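Local coordinates for glycosyl transferase, group 1 family protein (Staphylococcus aureus, PDB 4WAD) that belongs to the group 1 glycosyl transferases, a family of enzymes built on the two-domain GT-B architecture, at residues 255-260 and 289-294. Numbering follows the deposited sequence.
Sequences VNHHEN and EAQRLD. With UD1 (uridine-diphosphate-N-acetylglucosamine), chain B.
Two consecutive histidines of a loop, His257 and His258, both meet one helix residue, Asp294, which touches each ring with a different atom. Its CB sits at the edge of the His257 ring, 4.2 Å from CE1, while its OD2 lies near the plane of the His258 ring, 3.9 Å from CE1. This is a GT-B glycosyl transferase, and the contact lies in its Rossmann-like parallel sheet domain, where the loop after strand 248-252 packs against helix 289-296, which follows the neighbouring strand 284-286. The Asp294 carboxylate crosses the His258 ring steeply, the planes 64° apart. Its OD2 also has a weak hydrogen bond with Tyr431 OH and a long, weak ion pair with Lys430. The two imidazoles also meet each other, with His257 CE1 over the rim of one face of His258. Gln298 fixes both rings through hydrogen bonds at their NE2 atoms, and Lys268 holds the loop backbone at the carbonyls of Asn256 and His258.

One turn earlier on the helix, the carboxamide end of Gln291 approaches the carbonyl of Val255. Gln291 reaches the loop because its CG stands anti to the backbone N (chi1 -172°) and the chain beyond stays extended, bringing the amide past the His257 side chain, which runs the opposite way.

At its other end the loop reaches the bound uridine-diphosphate-N-acetylglucosamine: the CB of Val255 points away from the helix, and its CG1 lies 3.2 Å from the sugar O4'.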
ATOM      1  N   VAL A 255       7.593  23.622 -34.521  1.00104.63           N
ATOM      2  CA  VAL A 255       8.949  23.136 -34.278  1.00 78.12           C
ATOM      3  C   VAL A 255       9.502  22.268 -35.404  1.00 95.47           C
ATOM      4  O   VAL A 255       8.816  21.988 -36.389  1.00 76.86           O
ATOM      5  CB  VAL A 255       9.007  22.326 -32.970  1.00 70.07           C
ATOM      6  CG1 VAL A 255       8.532  23.177 -31.804  1.00 37.79           C
ATOM      7  CG2 VAL A 255       8.157  21.070 -33.090  1.00 50.27           C
ATOM      8  N   ASN A 256      10.756  21.853 -35.250  1.00 87.03           N
ATOM      9  CA  ASN A 256      11.369  20.899 -36.164  1.00 64.13           C
ATOM     10  C   ASN A 256      10.724  19.534 -35.974  1.00 73.41           C
ATOM     11  O   ASN A 256      10.615  19.045 -34.848  1.00107.11           O
ATOM     12  CB  ASN A 256      12.881  20.816 -35.928  1.00 97.54           C
ATOM     13  CG  ASN A 256      13.622  20.103 -37.053  1.00 93.90           C
ATOM     14  OD1 ASN A 256      13.064  19.257 -37.754  1.00 94.50           O
ATOM     15  ND2 ASN A 256      14.895  20.444 -37.224  1.00104.88           N
ATOM     16  N   HIS A 257      10.296  18.923 -37.074  1.00 77.67           N
ATOM     17  CA  HIS A 257       9.680  17.602 -37.021  1.00 60.51           C
ATOM     18  C   HIS A 257      10.733  16.499 -36.999  1.00 99.57           C
ATOM     19  O   HIS A 257      10.454  15.360 -37.362  1.00104.74           O
ATOM     20  CB  HIS A 257       8.733  17.397 -38.207  1.00 81.71           C
ATOM     21  CG  HIS A 257       9.429  17.299 -39.531  1.00 96.61           C
ATOM     22  ND1 HIS A 257      10.341  18.234 -39.964  1.00 77.95           N
ATOM     23  CD2 HIS A 257       9.336  16.376 -40.517  1.00 80.69           C
ATOM     24  CE1 HIS A 257      10.786  17.891 -41.161  1.00109.29           C
ATOM     25  NE2 HIS A 257      10.192  16.767 -41.519  1.00102.87           N
ATOM     26  N   HIS A 258      11.944  16.845 -36.579  1.00 98.38           N
ATOM     27  CA  HIS A 258      13.015  15.865 -36.449  1.00101.94           C
ATOM     28  C   HIS A 258      13.295  15.587 -34.980  1.00107.36           C
ATOM     29  O   HIS A 258      13.363  16.517 -34.173  1.00 89.89           O
ATOM     30  CB  HIS A 258      14.283  16.356 -37.149  1.00 94.77           C
ATOM     31  CG  HIS A 258      14.204  16.315 -38.642  1.00 93.37           C
ATOM     32  ND1 HIS A 258      14.643  17.350 -39.440  1.00 82.54           N
ATOM     33  CD2 HIS A 258      13.746  15.359 -39.486  1.00 88.77           C
ATOM     34  CE1 HIS A 258      14.454  17.036 -40.708  1.00 99.52           C
ATOM     35  NE2 HIS A 258      13.912  15.832 -40.764  1.00 87.66           N
ATOM     36  N   GLU A 259      13.447  14.311 -34.638  1.00107.21           N
ATOM     37  CA  GLU A 259      13.743  13.911 -33.266  1.00 89.38           C
ATOM     38  C   GLU A 259      15.015  14.584 -32.776  1.00 99.69           C
ATOM     39  O   GLU A 259      16.005  14.653 -33.505  1.00106.64           O
ATOM     40  CB  GLU A 259      13.887  12.390 -33.154  1.00104.69           C
ATOM     41  CG  GLU A 259      12.785  11.698 -32.363  1.00102.72           C
ATOM     42  CD  GLU A 259      12.434  12.409 -31.071  1.00102.31           C
ATOM     43  OE1 GLU A 259      13.356  12.863 -30.359  1.00 92.86           O
ATOM     44  OE2 GLU A 259      11.227  12.514 -30.767  1.00101.00           O
ATOM     45  N   ASN A 260      14.983  15.087 -31.546  1.00 89.76           N
ATOM     46  CA  ASN A 260      16.135  15.780 -30.985  1.00 91.42           C
ATOM     47  C   ASN A 260      17.305  14.828 -30.740  1.00102.08           C
ATOM     48  O   ASN A 260      17.148  13.799 -30.081  1.00102.63           O
ATOM     49  CB  ASN A 260      15.752  16.489 -29.683  1.00 90.71           C
ATOM     50  CG  ASN A 260      14.643  17.507 -29.876  1.00 97.31           C
ATOM     51  OD1 ASN A 260      14.319  17.883 -31.002  1.00109.80           O
ATOM     52  ND2 ASN A 260      14.057  17.960 -28.772  1.00 87.00           N
ATOM     53  N   GLU A 289       9.778  27.594 -45.957  1.00105.98           N
ATOM     54  CA  GLU A 289       9.481  26.876 -47.191  1.00 95.05           C
ATOM     55  C   GLU A 289      10.474  25.734 -47.357  1.00101.80           C
ATOM     56  O   GLU A 289      10.281  24.838 -48.179  1.00102.18           O
ATOM     57  CB  GLU A 289       9.517  27.817 -48.400  1.00 85.35           C
ATOM     58  CG  GLU A 289       8.941  29.199 -48.119  1.00 65.70           C
ATOM     59  CD  GLU A 289       7.911  29.630 -49.149  1.00101.13           C
ATOM     60  OE1 GLU A 289       7.513  28.790 -49.984  1.00107.60           O
ATOM     61  OE2 GLU A 289       7.485  30.803 -49.106  1.00 97.35           O
ATOM     62  N   ALA A 290      11.539  25.780 -46.564  1.00 81.82           N
ATOM     63  CA  ALA A 290      12.475  24.674 -46.472  1.00 92.14           C
ATOM     64  C   ALA A 290      11.808  23.473 -45.805  1.00112.15           C
ATOM     65  O   ALA A 290      11.764  22.383 -46.377  1.00 77.43           O
ATOM     66  CB  ALA A 290      13.716  25.091 -45.703  1.00 76.72           C
ATOM     67  N   GLN A 291      11.285  23.687 -44.597  1.00108.34           N
ATOM     68  CA  GLN A 291      10.625  22.631 -43.828  1.00 84.72           C
ATOM     69  C   GLN A 291       9.465  22.017 -44.595  1.00 83.28           C
ATOM     70  O   GLN A 291       9.161  20.837 -44.432  1.00105.89           O
ATOM     71  CB  GLN A 291      10.142  23.171 -42.475  1.00 90.33           C
ATOM     72  CG  GLN A 291       9.611  22.102 -41.528  1.00103.75           C
ATOM     73  CD  GLN A 291       9.410  22.623 -40.118  1.00 93.02           C
ATOM     74  OE1 GLN A 291       9.259  21.850 -39.172  1.00 97.78           O
ATOM     75  NE2 GLN A 291       9.413  23.942 -39.970  1.00 83.63           N
ATOM     76  N   ARG A 292       8.821  22.827 -45.428  1.00 69.45           N
ATOM     77  CA  ARG A 292       7.813  22.319 -46.342  1.00 88.93           C
ATOM     78  C   ARG A 292       8.470  21.280 -47.249  1.00100.79           C
ATOM     79  O   ARG A 292       8.064  20.121 -47.269  1.00100.79           O
ATOM     80  CB  ARG A 292       7.197  23.453 -47.163  1.00108.06           C
ATOM     81  CG  ARG A 292       5.979  23.058 -47.993  1.00 93.03           C
ATOM     82  CD  ARG A 292       5.475  24.226 -48.833  1.00 99.65           C
ATOM     83  NE  ARG A 292       6.482  24.687 -49.785  1.00113.42           N
ATOM     84  CZ  ARG A 292       6.567  24.265 -51.043  1.00101.77           C
ATOM     85  NH1 ARG A 292       5.698  23.375 -51.504  1.00 72.88           N
ATOM     86  NH2 ARG A 292       7.517  24.733 -51.842  1.00102.89           N
ATOM     87  N   LEU A 293       9.524  21.699 -47.949  1.00116.94           N
ATOM     88  CA  LEU A 293      10.232  20.850 -48.910  1.00111.59           C
ATOM     89  C   LEU A 293      10.807  19.575 -48.289  1.00114.58           C
ATOM     90  O   LEU A 293      10.949  18.560 -48.973  1.00 94.08           O
ATOM     91  CB  LEU A 293      11.355  21.637 -49.588  1.00 99.59           C
ATOM     92  CG  LEU A 293      10.950  22.758 -50.542  1.00100.40           C
ATOM     93  CD1 LEU A 293      12.162  23.535 -51.026  1.00 90.91           C
ATOM     94  CD2 LEU A 293      10.205  22.176 -51.725  1.00 73.32           C
ATOM     95  N   ASP A 294      11.141  19.624 -47.002  1.00 88.22           N
ATOM     96  CA  ASP A 294      11.651  18.442 -46.316  1.00 73.98           C
ATOM     97  C   ASP A 294      10.531  17.436 -46.094  1.00104.28           C
ATOM     98  O   ASP A 294      10.678  16.251 -46.400  1.00114.40           O
ATOM     99  CB  ASP A 294      12.292  18.814 -44.981  1.00 89.66           C
ATOM    100  CG  ASP A 294      13.781  19.063 -45.098  1.00112.73           C
ATOM    101  OD1 ASP A 294      14.191  19.738 -46.063  1.00112.22           O
ATOM    102  OD2 ASP A 294      14.542  18.561 -44.243  1.00 99.40           O
TER
HETATM  103  C1' UD1 B 501      10.161  28.392 -30.234  1.00 87.19           C
HETATM  104  C2' UD1 B 501       9.584  28.306 -31.653  1.00 79.07           C
HETATM  105  C3' UD1 B 501       9.615  26.889 -32.205  1.00 92.06           C
HETATM  106  C4' UD1 B 501      10.989  26.275 -31.999  1.00 93.76           C
HETATM  107  C5' UD1 B 501      11.280  26.257 -30.508  1.00 78.51           C
HETATM  108  C6' UD1 B 501      12.583  25.518 -30.217  1.00 67.18           C
HETATM  109  C7' UD1 B 501       7.753  29.386 -32.868  1.00100.41           C
HETATM  110  C8' UD1 B 501       6.517  30.226 -32.750  1.00 72.81           C
HETATM  111  N2' UD1 B 501       8.235  28.860 -31.737  1.00 91.95           N
HETATM  112  O1' UD1 B 501       9.202  28.032 -29.242  1.00 55.57           O
HETATM  113  O3' UD1 B 501       9.349  26.976 -33.601  1.00101.08           O
HETATM  114  O4' UD1 B 501      11.047  24.958 -32.560  1.00 83.07           O
HETATM  115  O5' UD1 B 501      11.364  27.615 -30.069  1.00 92.77           O
HETATM  116  O6' UD1 B 501      13.206  26.040 -29.037  1.00 94.18           O
HETATM  117  O7' UD1 B 501       8.287  29.206 -33.948  1.00 95.36           O
HETATM  118  N1  UD1 B 501      10.953  34.844 -22.918  1.00 77.23           N
HETATM  119  C2  UD1 B 501      10.517  35.903 -22.090  1.00101.67           C
HETATM  120  N3  UD1 B 501      11.227  36.257 -21.012  1.00109.37           N
HETATM  121  C4  UD1 B 501      12.360  35.619 -20.701  1.00 98.53           C
HETATM  122  C5  UD1 B 501      12.811  34.573 -21.501  1.00 75.83           C
HETATM  123  C6  UD1 B 501      12.085  34.193 -22.624  1.00 92.73           C
HETATM  124  O2  UD1 B 501       9.459  36.513 -22.360  1.00106.18           O
HETATM  125  O4  UD1 B 501      13.012  35.961 -19.690  1.00103.55           O
HETATM  126  C1B UD1 B 501      10.175  34.456 -24.098  1.00 77.41           C
HETATM  127  C2B UD1 B 501      10.409  35.417 -25.251  1.00 84.16           C
HETATM  128  O2' UD1 B 501       9.378  36.408 -25.301  1.00111.05           O
HETATM  129  C3B UD1 B 501      10.378  34.548 -26.493  1.00100.73           C
HETATM  130  C4B UD1 B 501      10.616  33.133 -25.996  1.00 64.21           C
HETATM  131  O4B UD1 B 501      10.593  33.172 -24.567  1.00 72.46           O
HETATM  132  O3B UD1 B 501       9.095  34.613 -27.124  1.00103.19           O
HETATM  133  C5B UD1 B 501      11.966  32.627 -26.474  1.00 90.64           C
HETATM  134  O5B UD1 B 501      11.809  31.914 -27.695  1.00101.31           O
HETATM  135  PA  UD1 B 501      11.676  30.310 -27.664  1.00125.28           P
HETATM  136  O1A UD1 B 501      12.550  29.777 -28.772  1.00 89.92           O
HETATM  137  O2A UD1 B 501      11.913  29.868 -26.241  1.00101.86           O
HETATM  138  O3A UD1 B 501      10.122  30.047 -28.022  1.00 96.51           O
HETATM  139  PB  UD1 B 501       9.389  28.631 -27.760  1.00 96.06           P
HETATM  140  O1B UD1 B 501      10.326  27.722 -27.004  1.00101.60           O
HETATM  141  O2B UD1 B 501       8.014  28.908 -27.206  1.00 77.30           O